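Side-chain contact in malonyl CoA-ACP transacylase (Xanthomonas oryzae pv. oryzae, PDB 3K89), which probably transfers the malonyl group from malonyl-CoA to holo acyl carrier protein, giving malonyl-ACP and free CoA: residues A[95-100]-A[250-255]. Residues are numbered along the deposited sequence; the frame is centred on the assembly and turned at random.
Sequences LGEYTA and VEQLYL
Gln252 OE1 takes a hydrogen bond from NH2 of Arg119 and another from a water, whose oxygen sits 2.7 Å from Gln252 OE1. The amide lies next to the predicted active-site Ser94, in a region where the turn from strand 86-92 into helix 95-103 fits the nucleophile elbow (GxSxG) of this acyltransferase family. That same water accepts the hydroxyl proton of Tyr98, with Tyr98 OH also 2.7 Å from the water oxygen, and lies in the plane of the phenol ring. On the nitrogen side, Gln252 NE2 donates to the backbone O of Ser94 and, more weakly, to Glu97: Gln252 NE2 to Glu97 OE1 is 3.2 Å with a bent N-H...O angle of 143°. The two side chains come from opposite directions, and carboxylate and amide planes are 65° apart. Glu97 OE1 has its stronger partner in the backbone N of Asn233. The bend at chi2 of Gln252 sets its amide between Glu97 and the water. With bonds at both ends, the amide's flip is fixed, and it ties helix 242-254 to the nucleophile turn. Gln252 also accepts from ND1 of His203, the other predicted catalytic residue, through its backbone O. Gln252 OE1 lies 4.1 Å from CE1 at the Tyr98 ring edge.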
loop_
_atom_site.group_PDB
_atom_site.type_symbol
_atom_site.label_atom_id
_atom_site.label_comp_id
_atom_site.label_asym_id
_atom_site.label_seq_id
_atom_site.Cartn_x
_atom_site.Cartn_y
_atom_site.Cartn_z
ATOM N N LEU A 95 -0.669 2.915 1.514
ATOM C CA LEU A 95 0.627 3.507 1.855
ATOM C C LEU A 95 1.582 3.420 0.660
ATOM O O LEU A 95 2.350 4.358 0.403
ATOM C CB LEU A 95 1.218 2.792 3.097
ATOM C CG LEU A 95 2.623 3.156 3.615
ATOM C CD1 LEU A 95 3.764 2.530 2.784
ATOM C CD2 LEU A 95 2.812 4.668 3.693
ATOM N N GLY A 96 1.541 2.301 -0.071
ATOM C CA GLY A 96 2.474 2.102 -1.185
ATOM C C GLY A 96 2.392 3.150 -2.275
ATOM O O GLY A 96 3.354 3.352 -3.010
ATOM N N GLU A 97 1.246 3.796 -2.415
ATOM C CA GLU A 97 1.117 4.888 -3.384
ATOM C C GLU A 97 2.071 6.035 -3.023
ATOM O O GLU A 97 2.611 6.724 -3.901
ATOM C CB GLU A 97 -0.338 5.355 -3.401
ATOM C CG GLU A 97 -0.701 6.376 -4.469
ATOM C CD GLU A 97 -2.192 6.353 -4.740
ATOM O OE1 GLU A 97 -2.749 5.245 -4.877
ATOM O OE2 GLU A 97 -2.812 7.437 -4.819
ATOM N N TYR A 98 2.279 6.251 -1.722
ATOM C CA TYR A 98 3.239 7.277 -1.300
ATOM C C TYR A 98 4.670 6.853 -1.590
ATOM O O TYR A 98 5.500 7.660 -2.030
ATOM C CB TYR A 98 3.047 7.545 0.203
ATOM C CG TYR A 98 1.728 8.234 0.482
ATOM C CD1 TYR A 98 0.531 7.503 0.620
ATOM C CD2 TYR A 98 1.688 9.616 0.656
ATOM C CE1 TYR A 98 -0.682 8.145 0.851
ATOM C CE2 TYR A 98 0.494 10.264 0.899
ATOM C CZ TYR A 98 -0.680 9.528 1.000
ATOM O OH TYR A 98 -1.846 10.193 1.239
ATOM N N THR A 99 4.956 5.578 -1.358
ATOM C CA THR A 99 6.265 5.042 -1.717
ATOM C C THR A 99 6.514 5.272 -3.211
ATOM O O THR A 99 7.613 5.688 -3.589
ATOM C CB THR A 99 6.350 3.556 -1.370
ATOM O OG1 THR A 99 5.782 3.345 -0.056
ATOM C CG2 THR A 99 7.805 3.101 -1.365
ATOM N N ALA A 100 5.502 5.016 -4.041
ATOM C CA ALA A 100 5.600 5.222 -5.500
ATOM C C ALA A 100 5.909 6.682 -5.833
ATOM O O ALA A 100 6.738 6.962 -6.706
ATOM C CB ALA A 100 4.336 4.775 -6.180
ATOM N N VAL A 250 -6.093 12.559 -1.157
ATOM C CA VAL A 250 -7.130 12.876 -0.167
ATOM C C VAL A 250 -8.298 11.882 -0.330
ATOM O O VAL A 250 -8.724 11.228 0.636
ATOM C CB VAL A 250 -7.612 14.333 -0.306
ATOM C CG1 VAL A 250 -8.898 14.560 0.539
ATOM C CG2 VAL A 250 -6.510 15.285 0.147
ATOM N N GLU A 251 -8.808 11.769 -1.555
ATOM C CA GLU A 251 -9.892 10.844 -1.860
ATOM C C GLU A 251 -9.515 9.404 -1.569
ATOM O O GLU A 251 -10.362 8.634 -1.108
ATOM C CB GLU A 251 -10.315 10.980 -3.313
ATOM C CG GLU A 251 -10.935 12.321 -3.617
ATOM C CD GLU A 251 -11.157 12.504 -5.116
ATOM O OE1 GLU A 251 -10.806 11.605 -5.912
ATOM O OE2 GLU A 251 -11.662 13.566 -5.498
ATOM N N GLN A 252 -8.254 9.033 -1.838
ATOM C CA GLN A 252 -7.775 7.684 -1.542
ATOM C C GLN A 252 -8.132 7.249 -0.123
ATOM O O GLN A 252 -8.474 6.086 0.099
ATOM C CB GLN A 252 -6.246 7.599 -1.715
ATOM C CG GLN A 252 -5.727 6.168 -1.761
ATOM C CD GLN A 252 -4.403 5.991 -1.055
ATOM O OE1 GLN A 252 -4.257 6.378 0.108
ATOM N NE2 GLN A 252 -3.424 5.378 -1.737
ATOM N N LEU A 253 -8.031 8.168 0.843
ATOM C CA LEU A 253 -8.083 7.756 2.247
ATOM C C LEU A 253 -9.441 7.221 2.679
ATOM O O LEU A 253 -9.519 6.347 3.563
ATOM C CB LEU A 253 -7.671 8.927 3.144
ATOM C CG LEU A 253 -7.138 8.506 4.513
ATOM C CD1 LEU A 253 -5.754 7.899 4.399
ATOM C CD2 LEU A 253 -7.119 9.664 5.483
ATOM N N TYR A 254 -10.503 7.734 2.067
ATOM C CA TYR A 254 -11.873 7.381 2.496
ATOM C C TYR A 254 -12.652 6.604 1.448
ATOM O O TYR A 254 -13.809 6.240 1.673
ATOM C CB TYR A 254 -12.662 8.618 2.953
ATOM C CG TYR A 254 -12.865 9.703 1.916
ATOM C CD1 TYR A 254 -11.977 10.766 1.832
ATOM C CD2 TYR A 254 -13.960 9.683 1.045
ATOM C CE1 TYR A 254 -12.158 11.792 0.903
ATOM C CE2 TYR A 254 -14.154 10.703 0.103
ATOM C CZ TYR A 254 -13.247 11.753 0.042
ATOM O OH TYR A 254 -13.411 12.775 -0.879
ATOM N N LEU A 255 -12.013 6.341 0.311
ATOM C CA LEU A 255 -12.617 5.548 -0.762
ATOM C C LEU A 255 -11.854 4.236 -0.975
ATOM O O LEU A 255 -10.705 4.110 -0.570
ATOM C CB LEU A 255 -12.693 6.380 -2.046
ATOM C CG LEU A 255 -13.663 7.565 -1.987
ATOM C CD1 LEU A 255 -13.549 8.428 -3.220
ATOM C CD2 LEU A 255 -15.114 7.091 -1.782
HETATM O O HOH W 1 -4.194 8.800 1.311
#